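Local coordinates for extracellular solute-binding protein, family 1 (Bifidobacterium longum subsp. infantis ATCC 15697, PDB 3QUF) that probably captures a solute outside the cell and hands it to an ABC-type transporter, as family 1 extracellular solute-binding proteins do, at residues G28-S33 with D311-A316; N54-L59 with A317-A322. All coordinates share one frame; numbering follows the deposited sequence. Where two conformers were deposited one is given.

Interaction 1: G28-S33 with D311-A316; sequences GKTKIS and DKEKAA
Thr30 and Ile32 of the first strand lie against the first turns of helix 311-324, where they meet Lys312, Glu313 and Ala316. This is helix-on-sheet packing in one of the two alpha/beta lobes expected of a periplasmic-type binding protein. The axes of strand 30-33 and helix 311-316 come within 8.0 Å and cross at -67°. No direct hydrogen bond links the segments. Methyl groups carry most of the contact. A chi1 of -63° puts Thr30 OG1 beside the backbone N and opposite the carbonyl carbon, and CG2 then points to the helix backbone. This methyl sits 3.6 Å from Lys312 O and also touches the CA of Glu313. Ala316 presents its CB to two strand residues at once: it is 3.9 Å from Thr30 CG2 and 3.9 Å from Ile32 CG2. The gamma methyl of Ile32 also reaches the helix backbone, 3.6 Å from Glu313 O, while its CD1 extends beside the carbonyl carbon of Ala316. Lys312 meets the strand through its CB, near Thr30 OG1. Its chain bends at chi2 (-69°), and the amine end leads away from the strand. Two waters bridge polar atoms of the strand and the helix. One donates to Lys312 O at 2.8 Å and makes a weak bond to Thr30 OG1. The other joins Lys31 to Glu313: it donates to Lys31 O at 2.8 Å and to Glu313 OE2 at 2.5 Å. Further out, strand 30-36 is held in the sheet between the parallel strands 57-63 and 86-89. At the helix start, the other carboxylate oxygen, Glu313 OE1, accepts a hydrogen bond from Ser310 N.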
loop_
_atom_site.group_PDB
_atom_site.type_symbol
_atom_site.label_atom_id
_atom_site.label_comp_id
_atom_site.label_asym_id
_atom_site.label_seq_id
_atom_site.Cartn_x
_atom_site.Cartn_y
_atom_site.Cartn_z
ATOM N N GLY A 28 20.946 31.372 -15.843
ATOM C CA GLY A 28 21.987 30.387 -16.261
ATOM C C GLY A 28 21.704 28.929 -15.834
ATOM O O GLY A 28 20.577 28.495 -15.964
ATOM N N LYS A 29 22.721 28.182 -15.374
ATOM C CA LYS A 29 22.503 26.819 -14.830
ATOM C C LYS A 29 22.013 26.897 -13.391
ATOM O O LYS A 29 22.377 27.794 -12.674
ATOM C CB LYS A 29 23.766 25.975 -14.816
ATOM C CG LYS A 29 24.241 25.478 -16.194
ATOM C CD LYS A 29 25.035 24.158 -16.040
ATOM C CE LYS A 29 25.160 23.411 -17.368
ATOM N NZ LYS A 29 25.457 24.332 -18.498
ATOM N N THR A 30 21.198 25.934 -12.987
ATOM C CA THR A 30 20.717 25.890 -11.625
ATOM C C THR A 30 21.083 24.541 -11.051
ATOM O O THR A 30 20.713 23.512 -11.613
ATOM C CB THR A 30 19.185 26.042 -11.589
ATOM O OG1 THR A 30 18.828 27.339 -12.121
ATOM C CG2 THR A 30 18.654 25.901 -10.142
ATOM N N LYS A 31 21.806 24.554 -9.947
ATOM C CA LYS A 31 22.181 23.338 -9.236
ATOM C C LYS A 31 21.122 22.960 -8.203
ATOM O O LYS A 31 20.825 23.772 -7.327
ATOM C CB LYS A 31 23.497 23.578 -8.506
ATOM C CG LYS A 31 24.646 23.944 -9.420
ATOM C CD LYS A 31 25.955 23.894 -8.657
ATOM C CE LYS A 31 26.034 22.658 -7.786
ATOM N NZ LYS A 31 26.210 21.408 -8.563
ATOM N N ILE A 32 20.595 21.746 -8.273
ATOM C CA ILE A 32 19.677 21.215 -7.247
ATOM C C ILE A 32 20.133 19.841 -6.773
ATOM O O ILE A 32 20.960 19.200 -7.452
ATOM C CB ILE A 32 18.217 21.155 -7.711
ATOM C CG1 ILE A 32 18.045 20.342 -9.014
ATOM C CG2 ILE A 32 17.706 22.606 -7.897
ATOM C CD1 ILE A 32 16.568 20.132 -9.428
ATOM N N SER A 33 19.650 19.435 -5.595
ATOM C CA SER A 33 19.970 18.148 -5.032
ATOM C C SER A 33 18.719 17.329 -4.778
ATOM O O SER A 33 17.628 17.873 -4.592
ATOM C CB SER A 33 20.765 18.292 -3.739
ATOM O OG SER A 33 20.058 19.131 -2.857
ATOM N N ASP A 311 14.572 30.529 -5.104
ATOM C CA ASP A 311 13.544 30.618 -6.089
ATOM C C ASP A 311 13.870 29.760 -7.320
ATOM O O ASP A 311 13.002 29.013 -7.813
ATOM C CB ASP A 311 13.333 32.078 -6.467
ATOM C CG ASP A 311 12.658 32.890 -5.343
ATOM O OD1 ASP A 311 12.264 32.290 -4.293
ATOM O OD2 ASP A 311 12.503 34.127 -5.537
ATOM N N LYS A 312 15.095 29.879 -7.808
ATOM C CA LYS A 312 15.478 29.129 -9.015
ATOM C C LYS A 312 15.572 27.640 -8.744
ATOM O O LYS A 312 15.224 26.818 -9.609
ATOM C CB LYS A 312 16.765 29.623 -9.607
ATOM C CG LYS A 312 16.574 30.891 -10.416
ATOM C CD LYS A 312 15.792 30.633 -11.686
ATOM C CE LYS A 312 15.602 31.927 -12.443
ATOM N NZ LYS A 312 15.017 31.634 -13.789
ATOM N N GLU A 313 16.022 27.292 -7.547
ATOM C CA GLU A 313 16.098 25.904 -7.176
ATOM C C GLU A 313 14.699 25.281 -7.136
ATOM O O GLU A 313 14.484 24.166 -7.631
ATOM C CB GLU A 313 16.789 25.733 -5.824
ATOM C CG GLU A 313 18.315 25.912 -5.912
ATOM C CD GLU A 313 18.988 26.355 -4.637
ATOM O OE1 GLU A 313 18.376 26.310 -3.535
ATOM O OE2 GLU A 313 20.188 26.782 -4.761
ATOM N N LYS A 314 13.751 26.001 -6.542
ATOM C CA LYS A 314 12.386 25.533 -6.495
ATOM C C LYS A 314 11.817 25.340 -7.891
ATOM O O LYS A 314 11.159 24.328 -8.177
ATOM C CB LYS A 314 11.522 26.469 -5.665
ATOM C CG LYS A 314 11.833 26.322 -4.149
ATOM C CD LYS A 314 10.854 27.031 -3.198
ATOM C CE LYS A 314 10.641 28.455 -3.531
ATOM N NZ LYS A 314 9.421 29.087 -2.827
ATOM N N ALA A 315 12.078 26.301 -8.757
ATOM C CA ALA A 315 11.601 26.220 -10.150
ATOM C C ALA A 315 12.159 24.977 -10.868
ATOM O O ALA A 315 11.477 24.262 -11.591
ATOM C CB ALA A 315 11.982 27.479 -10.897
ATOM N N ALA A 316 13.435 24.700 -10.655
ATOM C CA ALA A 316 14.080 23.551 -11.261
ATOM C C ALA A 316 13.509 22.243 -10.687
ATOM O O ALA A 316 13.322 21.261 -11.421
ATOM C CB ALA A 316 15.619 23.609 -11.057
HETATM O O HOH W 1 15.474 27.143 -12.412
HETATM O O HOH W 2 21.527 26.472 -6.872
#

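Interaction 2: N54-L59 with A317-A322; sequences NPDITL and AKKFLA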
loop_
_atom_site.group_PDB
_atom_site.type_symbol
_atom_site.label_atom_id
_atom_site.label_comp_id
_atom_site.label_asym_id
_atom_site.label_seq_id
_atom_site.Cartn_x
_atom_site.Cartn_y
_atom_site.Cartn_z
ATOM N N ASN A 54 17.127 18.525 -19.710
ATOM C CA ASN A 54 17.150 19.803 -19.022
ATOM C C ASN A 54 18.582 20.277 -18.810
ATOM O O ASN A 54 19.174 20.084 -17.739
ATOM C CB ASN A 54 16.422 19.644 -17.698
ATOM C CG ASN A 54 14.967 19.358 -17.896
ATOM O OD1 ASN A 54 14.173 20.283 -18.046
ATOM N ND2 ASN A 54 14.617 18.084 -17.965
ATOM N N PRO A 55 19.153 20.887 -19.854
ATOM C CA PRO A 55 20.578 21.139 -19.867
ATOM C C PRO A 55 20.992 22.221 -18.900
ATOM O O PRO A 55 22.152 22.291 -18.559
ATOM C CB PRO A 55 20.835 21.564 -21.315
ATOM C CG PRO A 55 19.546 22.114 -21.768
ATOM C CD PRO A 55 18.530 21.246 -21.146
ATOM N N ASP A 56 20.042 23.075 -18.496
ATOM C CA ASP A 56 20.188 24.184 -17.600
ATOM C C ASP A 56 20.137 23.760 -16.125
ATOM O O ASP A 56 20.257 24.602 -15.253
ATOM C CB ASP A 56 19.008 25.153 -17.870
ATOM C CG ASP A 56 17.599 24.491 -17.694
ATOM O OD1 ASP A 56 17.263 23.399 -18.282
ATOM O OD2 ASP A 56 16.806 25.092 -16.909
ATOM N N ILE A 57 19.850 22.488 -15.865
ATOM C CA ILE A 57 19.705 22.013 -14.471
ATOM C C ILE A 57 20.737 20.961 -14.186
ATOM O O ILE A 57 20.861 20.001 -14.960
ATOM C CB ILE A 57 18.295 21.501 -14.196
ATOM C CG1 ILE A 57 17.295 22.641 -14.475
ATOM C CG2 ILE A 57 18.168 20.884 -12.721
ATOM C CD1 ILE A 57 15.855 22.268 -14.437
ATOM N N THR A 58 21.492 21.154 -13.108
ATOM C CA THR A 58 22.442 20.169 -12.637
ATOM C C THR A 58 21.822 19.491 -11.423
ATOM O O THR A 58 21.608 20.169 -10.421
ATOM C CB THR A 58 23.770 20.842 -12.199
ATOM O OG1 THR A 58 24.385 21.520 -13.321
ATOM C CG2 THR A 58 24.743 19.779 -11.622
ATOM N N LEU A 59 21.586 18.185 -11.503
ATOM C CA LEU A 59 20.968 17.436 -10.407
ATOM C C LEU A 59 21.993 16.534 -9.717
ATOM O O LEU A 59 22.625 15.695 -10.368
ATOM C CB LEU A 59 19.784 16.660 -10.947
ATOM C CG LEU A 59 18.978 15.810 -9.984
ATOM C CD1 LEU A 59 18.424 16.663 -8.847
ATOM C CD2 LEU A 59 17.794 15.035 -10.660
ATOM N N ALA A 317 13.287 22.205 -9.383
ATOM C CA ALA A 317 12.697 21.039 -8.720
ATOM C C ALA A 317 11.293 20.741 -9.230
ATOM O O ALA A 317 10.927 19.569 -9.427
ATOM C CB ALA A 317 12.750 21.219 -7.182
ATOM N N LYS A 318 10.523 21.793 -9.491
ATOM C CA LYS A 318 9.205 21.620 -10.090
ATOM C C LYS A 318 9.319 20.975 -11.488
ATOM O O LYS A 318 8.447 20.173 -11.865
ATOM C CB LYS A 318 8.455 22.939 -10.168
ATOM C CG LYS A 318 8.035 23.430 -8.787
ATOM C CD LYS A 318 7.312 24.789 -8.846
ATOM C CE LYS A 318 6.920 25.320 -7.485
ATOM N NZ LYS A 318 6.395 26.718 -7.595
ATOM N N LYS A 319 10.352 21.343 -12.250
ATOM C CA LYS A 319 10.577 20.670 -13.551
ATOM C C LYS A 319 10.883 19.180 -13.389
ATOM O O LYS A 319 10.475 18.363 -14.210
ATOM C CB LYS A 319 11.686 21.364 -14.343
ATOM C CG LYS A 319 11.257 22.696 -14.916
ATOM C CD LYS A 319 12.358 23.266 -15.822
ATOM C CE LYS A 319 11.977 24.611 -16.448
ATOM N NZ LYS A 319 12.849 24.915 -17.643
ATOM N N PHE A 320 11.588 18.805 -12.325
ATOM C CA PHE A 320 11.841 17.409 -12.043
ATOM C C PHE A 320 10.560 16.645 -11.680
ATOM O O PHE A 320 10.278 15.590 -12.252
ATOM C CB PHE A 320 12.872 17.237 -10.944
ATOM C CG PHE A 320 13.214 15.806 -10.678
ATOM C CD1 PHE A 320 13.933 15.059 -11.596
ATOM C CD2 PHE A 320 12.788 15.190 -9.514
ATOM C CE1 PHE A 320 14.214 13.744 -11.343
ATOM C CE2 PHE A 320 13.109 13.883 -9.239
ATOM C CZ PHE A 320 13.801 13.147 -10.137
ATOM N N LEU A 321 9.719 17.248 -10.831
ATOM C CA LEU A 321 8.416 16.632 -10.502
ATOM C C LEU A 321 7.539 16.515 -11.731
ATOM O O LEU A 321 6.876 15.490 -11.923
ATOM C CB LEU A 321 7.739 17.366 -9.343
ATOM C CG LEU A 321 8.157 16.831 -7.947
ATOM C CD1 LEU A 321 9.552 17.032 -7.596
ATOM C CD2 LEU A 321 7.268 17.473 -6.840
ATOM N N ALA A 322 7.573 17.513 -12.592
ATOM C CA ALA A 322 6.824 17.471 -13.836
ATOM C C ALA A 322 7.289 16.361 -14.742
ATOM O O ALA A 322 6.474 15.738 -15.418
ATOM C CB ALA A 322 6.903 18.826 -14.559
HETATM O O HOH W 3 14.611 22.783 -18.829
#
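Leu59, Ile57 and Phe320 are the buried residues that touch here. Leu59 CD2 lies 3.9 Å from Phe320 CE1 and comes to the ring obliquely, near its CD1-CE1 side. A chi1 of -177° carries the Phe320 ring out toward Leu59, and the two side chains cross at about a right angle. The Phe320 ring also meets Phe50 edge-to-face and touches Phe34. Ile57 CD1 packs 3.9 Å from Lys319 CD, against the aliphatic part of an extended lysine chain that runs out to solvent. The residues here join a beta-alpha-beta unit to a further helix: strand 30-36, helix 40-53 and the parallel strand 57-63 form the unit, and helix 311-324 packs against it. A type I turn from Asn54 to Ile57 leads out of helix 40-53 into the strand. The turn side is looser and wetter. Asp56 has two conformers, so its part is less certain. In the one described, Lys319 NZ is 4.0 Å from Asp56 OD2, too far for a salt bridge, though the opposite charges probably still attract. One water spans the gap. It donates to Asn54 OD1 at 2.7 Å and, in the same conformer, to Asp56 OD1 at 2.8 Å, and accepts from Lys319 NZ at 3.0 Å. The amide of Asn54 is held from its other end, where ND2 bonds to Phe50 O.

Overall arrangement
Interactions 1 and 2 are successive parts of one interface, with centres about 7 Å apart. Helix 311-324 supplies one side of both: its first turns meet strand 30-36, and the next turns meet strand 57-63 and the turn before it. The two strands are parallel neighbours in one sheet. Probable hydrogen bonds from Thr30 N to Asp56 O (2.8 Å) and from Ile32 N to Thr58 O (2.9 Å) tie them together. The apolar layers also join, since Ala316 CB lies 3.6 Å from Ile57 CD1. The centres of interactions 1 and 2 lie about 32 and 28 Å from the centre of the chain, toward the outer end of one lobe.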